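Local coordinates for protein cellulose 1,4-beta-cellobiosidase (Thermobifida fusca, PDB 4JJJ) that probably hydrolyses cellulose to cellobiose, this chain being the family 48 glycoside hydrolase module of a larger secreted cellulase, at residues F590-D594 with P595-Q599; S345-G348 with V349-A353; Y2-A5 with F6-Q9; T483-P486 with N487-V490. The protein carries 1 engineered substitution. All coordinates share one frame; numbering follows the deposited sequence.

Overall arrangement
The four contacts are short-range and lie within one glycoside hydrolase family 48 catalytic module, an (alpha/alpha)6 fold. Along the chain they come in series: contact 3 in the first helix, 2-14; contact 2 at the start of helix 348-365; contact 4 entering strand 488-496; contact 1 leading into helix 597-604. None touches another. Contacts 1 and 2 are on opposite sides of the chain's centre, about 50 Å apart between centres, while contacts 1 and 3, and 2 and 4, are each about 34 Å apart, also between centres. Each centre lies about 23 to 27 Å from that of the chain, so together they sample how outlying helices and turns are started and tied to the module.

Contact 1: F590-D594 with P595-Q599; sequences FYKND and PLWPQ
Asp594 and Leu596 illustrate how a side chain ahead of a helix can hold the chain that enters it. From CB, which faces the Pro595 nitrogen, the Asp594 side chain runs to CG, 3.3 Å from Pro595 CD. With CG anti to the backbone N (chi1 -164°), the carboxylate is carried forward along the chain. Its OD1 accepts from Leu596 N at 2.8 Å, using the lone pair directed away from the other oxygen, and the N-H points almost straight at it (170°). The second oxygen, OD2, lies in plane at the edge of the Tyr591 ring and is hydrogen-bonded to Thr36 OG1. Replacing Asp594 by an alanine removes both oxygens and is likely to leave Leu596 N without its capping acceptor and Thr36 OG1 without this partner.

The backbone closes the same bend: Trp597 N donates to Asp594 O at 3.0 Å, from well above the carbonyl plane. The Trp597 indole turns back over the preceding 3-10 segment. Lys592 CA sits over the face of its five-membered ring, 3.9 Å from the centroid, a CH-pi contact, while Trp597 CB rests 3.4 Å from Tyr591 O. Lys592 runs alongside the indole, and its CG comes within 4.1 Å of Trp597 NE1. Around this bend, Tyr591 OH bonds to Asp43 O, and Trp597 packs on Leu552 and Leu585. The whole is a type I beta turn from Asp594 to Trp597, with an aspartate capping bond, leading into helix 597-604.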
# COMPACT_ATOMS: atom_id res chain seq x y z
N PHE A 590 -7.38 -25.01 2.96
CA PHE A 590 -8.75 -24.50 3.14
C PHE A 590 -9.38 -23.97 1.83
O PHE A 590 -10.58 -23.83 1.72
CB PHE A 590 -8.82 -23.45 4.24
CG PHE A 590 -7.82 -22.32 4.09
CD1 PHE A 590 -8.01 -21.29 3.23
CD2 PHE A 590 -6.66 -22.35 4.84
CE1 PHE A 590 -7.06 -20.27 3.06
CE2 PHE A 590 -5.76 -21.32 4.71
CZ PHE A 590 -5.91 -20.35 3.82
N TYR A 591 -8.55 -23.53 0.89
CA TYR A 591 -9.02 -23.06 -0.39
C TYR A 591 -9.83 -24.06 -1.12
O TYR A 591 -10.66 -23.69 -1.89
CB TYR A 591 -7.97 -22.42 -1.25
CG TYR A 591 -7.84 -20.93 -1.21
CD1 TYR A 591 -8.95 -20.16 -1.45
CD2 TYR A 591 -6.62 -20.33 -1.12
CE1 TYR A 591 -8.91 -18.76 -1.45
CE2 TYR A 591 -6.54 -18.91 -1.12
CZ TYR A 591 -7.68 -18.16 -1.38
OH TYR A 591 -7.64 -16.74 -1.48
N LYS A 592 -9.62 -25.33 -0.90
CA LYS A 592 -10.40 -26.34 -1.61
C LYS A 592 -11.85 -26.34 -1.16
O LYS A 592 -12.68 -26.90 -1.89
CB LYS A 592 -9.80 -27.67 -1.26
CG LYS A 592 -8.42 -27.89 -1.87
CD LYS A 592 -7.93 -29.26 -1.29
CE LYS A 592 -6.55 -29.63 -1.80
NZ LYS A 592 -5.99 -30.83 -1.04
N ASN A 593 -12.19 -25.66 -0.09
CA ASN A 593 -13.59 -25.53 0.30
C ASN A 593 -14.25 -24.27 -0.20
O ASN A 593 -15.42 -24.04 0.05
CB ASN A 593 -13.69 -25.61 1.83
CG ASN A 593 -12.97 -26.88 2.33
OD1 ASN A 593 -13.17 -27.97 1.75
ND2 ASN A 593 -11.95 -26.70 3.20
N ASP A 594 -13.51 -23.43 -0.93
CA ASP A 594 -14.04 -22.16 -1.41
C ASP A 594 -15.09 -22.36 -2.46
O ASP A 594 -14.98 -23.23 -3.33
CB ASP A 594 -12.91 -21.32 -2.00
CG ASP A 594 -13.30 -19.85 -2.17
OD1 ASP A 594 -13.97 -19.58 -3.19
OD2 ASP A 594 -12.80 -19.04 -1.32
N PRO A 595 -16.14 -21.54 -2.49
CA PRO A 595 -17.10 -21.75 -3.57
C PRO A 595 -16.59 -21.62 -4.98
O PRO A 595 -17.17 -22.20 -5.88
CB PRO A 595 -18.21 -20.78 -3.26
CG PRO A 595 -17.60 -19.78 -2.39
CD PRO A 595 -16.50 -20.45 -1.59
N LEU A 596 -15.48 -20.85 -5.17
CA LEU A 596 -14.95 -20.72 -6.56
C LEU A 596 -14.04 -21.88 -6.93
O LEU A 596 -13.63 -21.99 -8.08
CB LEU A 596 -14.24 -19.35 -6.61
CG LEU A 596 -13.77 -18.95 -8.02
CD1 LEU A 596 -14.95 -18.59 -8.85
CD2 LEU A 596 -12.90 -17.71 -7.91
N TRP A 597 -13.61 -22.64 -5.95
CA TRP A 597 -12.58 -23.63 -6.16
C TRP A 597 -12.93 -24.62 -7.29
O TRP A 597 -12.11 -24.87 -8.20
CB TRP A 597 -12.12 -24.35 -4.90
CG TRP A 597 -11.17 -25.40 -5.19
CD1 TRP A 597 -11.43 -26.73 -5.18
CD2 TRP A 597 -9.82 -25.27 -5.60
NE1 TRP A 597 -10.32 -27.45 -5.48
CE2 TRP A 597 -9.33 -26.58 -5.83
CE3 TRP A 597 -8.97 -24.19 -5.84
CZ2 TRP A 597 -8.05 -26.88 -6.28
CZ3 TRP A 597 -7.65 -24.48 -6.31
CH2 TRP A 597 -7.23 -25.79 -6.53
N PRO A 598 -14.17 -25.18 -7.27
CA PRO A 598 -14.40 -26.14 -8.34
C PRO A 598 -14.21 -25.61 -9.76
O PRO A 598 -13.73 -26.30 -10.65
CB PRO A 598 -15.85 -26.60 -8.08
CG PRO A 598 -16.03 -26.43 -6.62
CD PRO A 598 -15.31 -25.10 -6.36
N GLN A 599 -14.69 -24.37 -9.99
CA GLN A 599 -14.49 -23.76 -11.29
C GLN A 599 -12.99 -23.52 -11.62
O GLN A 599 -12.54 -23.68 -12.81
CB GLN A 599 -15.16 -22.43 -11.39
CG GLN A 599 -16.62 -22.48 -11.60
CD GLN A 599 -17.29 -21.10 -11.33
OE1 GLN A 599 -17.75 -20.80 -10.21
NE2 GLN A 599 -17.26 -20.27 -12.34

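Contact 2: S345-G348 with V349-A353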
# COMPACT_ATOMS: atom_id res chain seq x y z
N SER A 345 5.67 17.08 16.82
CA SER A 345 7.12 16.92 17.09
C SER A 345 7.89 18.18 16.63
O SER A 345 7.52 18.85 15.67
CB SER A 345 7.59 15.67 16.37
OG SER A 345 7.51 15.95 15.02
N PRO A 346 8.99 18.47 17.27
CA PRO A 346 9.67 19.72 16.90
C PRO A 346 10.18 19.77 15.44
O PRO A 346 10.23 20.89 14.93
CB PRO A 346 10.85 19.73 17.89
CG PRO A 346 10.16 19.15 19.16
CD PRO A 346 9.50 17.91 18.54
N THR A 347 10.46 18.64 14.82
CA THR A 347 10.92 18.65 13.42
C THR A 347 9.96 18.01 12.39
O THR A 347 10.29 17.95 11.19
CB THR A 347 12.30 18.08 13.27
OG1 THR A 347 12.33 16.65 13.43
CG2 THR A 347 13.29 18.85 14.16
N GLY A 348 8.79 17.56 12.83
CA GLY A 348 7.85 16.90 11.95
C GLY A 348 7.41 17.77 10.79
O GLY A 348 7.28 17.31 9.68
N VAL A 349 7.07 19.03 11.08
CA VAL A 349 6.59 19.88 10.07
C VAL A 349 7.66 20.13 9.01
O VAL A 349 7.43 20.04 7.76
CB VAL A 349 6.09 21.21 10.70
CG1 VAL A 349 5.81 22.17 9.60
CG2 VAL A 349 4.79 20.94 11.37
N GLN A 350 8.90 20.43 9.46
CA GLN A 350 10.01 20.66 8.55
C GLN A 350 10.25 19.45 7.65
O GLN A 350 10.50 19.60 6.43
CB GLN A 350 11.29 20.93 9.38
CG GLN A 350 12.51 21.29 8.53
CD GLN A 350 12.41 22.67 7.86
OE1 GLN A 350 12.02 23.68 8.47
NE2 GLN A 350 12.90 22.72 6.59
N ASP A 351 10.19 18.29 8.24
CA ASP A 351 10.45 17.05 7.48
C ASP A 351 9.40 16.92 6.39
O ASP A 351 9.71 16.55 5.23
CB ASP A 351 10.56 15.84 8.40
CG ASP A 351 11.81 15.77 9.17
OD1 ASP A 351 12.79 16.51 8.91
OD2 ASP A 351 11.84 14.96 10.10
N TRP A 352 8.13 17.15 6.74
CA TRP A 352 7.01 17.06 5.75
C TRP A 352 7.10 18.17 4.73
O TRP A 352 6.75 17.96 3.58
CB TRP A 352 5.69 16.99 6.45
CG TRP A 352 5.39 15.56 6.87
CD1 TRP A 352 5.49 15.02 8.14
CD2 TRP A 352 5.08 14.51 6.02
NE1 TRP A 352 5.17 13.68 8.10
CE2 TRP A 352 4.88 13.37 6.80
CE3 TRP A 352 4.86 14.42 4.63
CZ2 TRP A 352 4.50 12.17 6.25
CZ3 TRP A 352 4.43 13.24 4.10
CH2 TRP A 352 4.26 12.11 4.90
N ALA A 353 7.61 19.38 5.12
CA ALA A 353 7.77 20.44 4.10
C ALA A 353 8.88 20.04 3.09
O ALA A 353 8.72 20.19 1.85
CB ALA A 353 8.08 21.74 4.74
O HOH W 1 7.22 20.41 13.73
O HOH W 2 9.37 21.64 12.08
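Thr347 O and Asp351 N make the first of the backbone bonds that open helix 348-365, 3.0 Å long and with the donor close to the line of the carbonyl bond. The next, from Trp352 N to Gly348 O, measures 3.1 Å. That same Gly348 oxygen also lies at the edge of the indole, 3.3 Å from Trp352 CD1.

The Asp351 side chain folds back over the Thr347 carbonyl. Its CG stands beside the backbone N (chi1 -75°), which brings the carboxylate carbon to 3.3 Å from Thr347 O. There OD2 approaches Thr347 OG1 at 3.8 Å, and Lys290 and Arg264 settle the arrangement: both form salt bridges to OD2, while Lys290 also bonds the threonine hydroxyl. An asparagine at Asp351 would keep the shape but lose the negative charge, and would probably leave these two cations without this counter-charge.

Further out, Ser345 OG accepts a weak capping bond from Gly348 N, and its other partner is Asp261. Gly348, without a side chain, lets the hydroxyl sit close to its backbone. Two waters serve amides of the first turn: one bridges Ser345 O and Val349 N, and the other accepts from Gln350 N at 2.9 Å while donating to Pro346 O.

Helix 131-138 meets this start through Glu133 and Thr137, which touch Ser345 and Pro346. On another flank Trp352 packs against Ala332 and Leu335 of helix 329-337, its NE1 bonded to Gly260 O.

Contact 3: Y2-A5 with F6-Q9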
# COMPACT_ATOMS: atom_id res chain seq x y z
N TYR A 2 -25.64 12.80 -8.44
CA TYR A 2 -24.54 11.93 -8.02
C TYR A 2 -24.48 11.86 -6.51
O TYR A 2 -23.87 10.97 -6.01
CB TYR A 2 -23.16 12.33 -8.68
CG TYR A 2 -23.00 11.82 -10.07
CD1 TYR A 2 -22.79 10.50 -10.28
CD2 TYR A 2 -23.09 12.64 -11.21
CE1 TYR A 2 -22.73 9.97 -11.54
CE2 TYR A 2 -22.99 12.11 -12.48
CZ TYR A 2 -22.80 10.74 -12.65
OH TYR A 2 -22.73 10.13 -13.90
N ASP A 3 -25.00 12.82 -5.73
CA ASP A 3 -25.00 12.67 -4.29
C ASP A 3 -26.02 11.52 -3.97
O ASP A 3 -25.76 10.77 -3.04
CB ASP A 3 -25.35 13.98 -3.56
CG ASP A 3 -24.07 14.79 -2.99
OD1 ASP A 3 -24.36 16.03 -2.71
OD2 ASP A 3 -22.85 14.28 -2.86
N GLN A 4 -27.07 11.35 -4.76
CA GLN A 4 -28.01 10.17 -4.61
C GLN A 4 -27.30 8.86 -4.91
O GLN A 4 -27.41 7.92 -4.16
CB GLN A 4 -29.27 10.24 -5.50
CG GLN A 4 -30.48 10.63 -4.64
CD GLN A 4 -30.22 11.88 -3.80
OE1 GLN A 4 -29.87 11.82 -2.59
NE2 GLN A 4 -30.37 13.07 -4.45
N ALA A 5 -26.44 8.96 -5.94
CA ALA A 5 -25.61 7.75 -6.35
C ALA A 5 -24.62 7.44 -5.25
O ALA A 5 -24.40 6.23 -4.96
CB ALA A 5 -24.95 7.95 -7.66
N PHE A 6 -23.97 8.47 -4.70
CA PHE A 6 -23.08 8.25 -3.55
C PHE A 6 -23.86 7.52 -2.45
O PHE A 6 -23.41 6.55 -1.89
CB PHE A 6 -22.50 9.56 -3.03
CG PHE A 6 -21.90 9.40 -1.67
CD1 PHE A 6 -20.73 8.74 -1.48
CD2 PHE A 6 -22.57 9.87 -0.56
CE1 PHE A 6 -20.22 8.51 -0.18
CE2 PHE A 6 -22.06 9.69 0.70
CZ PHE A 6 -20.92 9.00 0.91
N LEU A 7 -25.01 8.06 -2.09
CA LEU A 7 -25.65 7.50 -0.89
C LEU A 7 -26.09 6.05 -1.21
O LEU A 7 -26.05 5.25 -0.30
CB LEU A 7 -26.83 8.40 -0.46
CG LEU A 7 -26.47 9.66 0.27
CD1 LEU A 7 -27.70 10.63 0.19
CD2 LEU A 7 -25.88 9.33 1.70
N GLU A 8 -26.49 5.76 -2.41
CA GLU A 8 -26.91 4.40 -2.79
C GLU A 8 -25.74 3.42 -2.63
O GLU A 8 -25.89 2.33 -2.08
CB GLU A 8 -27.47 4.37 -4.18
CG GLU A 8 -27.71 3.00 -4.71
CD GLU A 8 -28.29 3.01 -6.05
OE1 GLU A 8 -27.74 3.66 -7.03
OE2 GLU A 8 -29.32 2.18 -6.11
N GLN A 9 -24.62 3.80 -3.22
CA GLN A 9 -23.40 2.97 -3.12
C GLN A 9 -22.94 2.83 -1.67
O GLN A 9 -22.59 1.72 -1.22
CB GLN A 9 -22.34 3.63 -4.03
CG GLN A 9 -20.99 2.91 -4.08
CD GLN A 9 -20.98 1.57 -4.75
OE1 GLN A 9 -22.01 1.01 -5.21
NE2 GLN A 9 -19.78 0.99 -4.82
O HOH W 3 -25.00 4.23 -6.89
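Tyr2 O receives Phe6 N at 2.8 Å, the first of four successive i to i+4 bonds in helix 2-14, the opening alpha-helix of this (alpha/alpha)6 fold. Beyond its backbone, Tyr2 turns its ring away from 6-9 and into the neighbouring helices, where it meets the ring of His633, a zinc-binding residue of this protein, with the planes at about 45°, and touches Leu529 and Leu533 of helix 519-533.

Asp3 comes next. Its carbonyl oxygen accepts from Leu7 N at 3.0 Å and lies at the edge of the Phe6 ring, near its plane, with Phe6 CB 3.5 Å away. Because Phe6 CG is anti to its backbone N (chi1 165°), the ring is carried off from the first turn to rest on Tyr62 and Val66 of helix 50-67 and Ala631 of helix 620-637.

Gln4 adds the one close meeting of side-chain ends between the two turns. Its chain bends after CG, and OE1 comes 3.7 Å from Leu7 CD1, a van der Waals touch between an amide oxygen and a methyl group on the outer side of the helix. Gln4 O meanwhile takes Glu8 N at 2.9 Å.

Ala5 ends the walk, its small side chain fitting against Leu533 and Phe630 of two neighbouring helices. Its carbonyl oxygen has two donors. Gln9 N reaches it at 3.0 Å in a nearly straight bond (172°), and a water donates as well. That water also donates to Glu8 OE1, 2.8 Å away, the same oxygen that forms a salt bridge with Arg536 NH1.

Contact 4: T483-P486 with N487-V490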
# COMPACT_ATOMS: atom_id res chain seq x y z
N THR A 483 13.78 17.57 -18.37
CA THR A 483 14.20 17.54 -19.78
C THR A 483 13.20 17.09 -20.79
O THR A 483 13.41 17.10 -22.07
CB THR A 483 15.38 16.56 -19.91
OG1 THR A 483 14.88 15.21 -19.67
CG2 THR A 483 16.47 16.90 -18.97
N GLY A 484 12.05 16.58 -20.35
CA GLY A 484 11.09 15.95 -21.16
C GLY A 484 11.32 14.43 -21.27
O GLY A 484 10.47 13.73 -21.82
N ASN A 485 12.46 13.98 -20.75
CA ASN A 485 12.78 12.55 -20.71
C ASN A 485 12.44 11.85 -22.02
O ASN A 485 11.71 10.84 -22.11
CB ASN A 485 12.13 11.81 -19.55
CG ASN A 485 12.69 12.24 -18.22
OD1 ASN A 485 13.85 12.61 -18.06
ND2 ASN A 485 11.80 12.21 -17.15
N PRO A 486 13.04 12.35 -23.13
CA PRO A 486 12.76 11.72 -24.42
C PRO A 486 13.17 10.24 -24.52
O PRO A 486 12.54 9.54 -25.35
CB PRO A 486 13.63 12.56 -25.37
CG PRO A 486 14.64 13.15 -24.57
CD PRO A 486 14.10 13.34 -23.18
N ASN A 487 14.04 9.78 -23.63
CA ASN A 487 14.45 8.39 -23.64
C ASN A 487 13.84 7.45 -22.55
O ASN A 487 14.39 6.38 -22.25
CB ASN A 487 15.94 8.28 -23.70
CG ASN A 487 16.48 8.93 -25.00
OD1 ASN A 487 16.06 8.61 -26.09
ND2 ASN A 487 17.33 9.88 -24.86
N LEU A 488 12.79 7.95 -21.92
CA LEU A 488 11.97 7.17 -21.00
C LEU A 488 10.57 7.00 -21.58
O LEU A 488 9.93 7.98 -21.98
CB LEU A 488 11.84 7.96 -19.72
CG LEU A 488 10.92 7.26 -18.67
CD1 LEU A 488 11.37 5.88 -18.28
CD2 LEU A 488 10.87 8.27 -17.49
N HIS A 489 10.17 5.75 -21.76
CA HIS A 489 8.99 5.43 -22.49
C HIS A 489 8.02 4.50 -21.79
O HIS A 489 8.40 3.66 -21.07
CB HIS A 489 9.36 4.68 -23.82
CG HIS A 489 10.35 5.39 -24.64
ND1 HIS A 489 9.95 6.32 -25.57
CD2 HIS A 489 11.69 5.31 -24.71
CE1 HIS A 489 11.02 6.79 -26.18
NE2 HIS A 489 12.09 6.16 -25.70
N VAL A 490 6.74 4.69 -22.05
CA VAL A 490 5.75 3.78 -21.61
C VAL A 490 4.74 3.53 -22.77
O VAL A 490 4.32 4.47 -23.52
CB VAL A 490 5.00 4.32 -20.36
CG1 VAL A 490 4.18 5.58 -20.66
CG2 VAL A 490 4.01 3.30 -19.86
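Asn485 and Leu488 are the ends of a type I beta turn that delivers the chain into strand 488-496, one half of a two-stranded antiparallel sheet with strand 465-473. Leu488 N donates to Asn485 O at 3.1 Å; the bond is nearly straight at the hydrogen (168°), although the donor stands well above the carbonyl plane. The two side chains leave the turn alongside each other, pointing the same way, with Asn485 CB 3.9 Å from Leu488 CB. Farther along, Leu488 CD2 comes 4.1 Å from Asn485 ND2, so a methyl group flanks the amide.

At the top of the turn, Pro486 O is approached by the His489 imidazole. The ring is placed by a CG beside the backbone N (chi1 -53°), and its CE1 lies 3.2 Å from that oxygen, a close carbon-to-oxygen approach made obliquely to the ring.

An ST turn comes just before: Thr483 OG1 accepts from Asn485 N at 2.9 Å, and the same hydroxyl is bonded to Asp476. Gly484 between them takes a positive phi (91°), where a side chain would press on the preceding carbonyl oxygen.

Both ends of the Asn485 amide are used, ND2 by the carbonyls of Trp365 and Gln367, OD1 by Asp476 N. The buried amide is therefore fixed in its rotation, and the turn is tied by polar bonds to two separate parts of the chain.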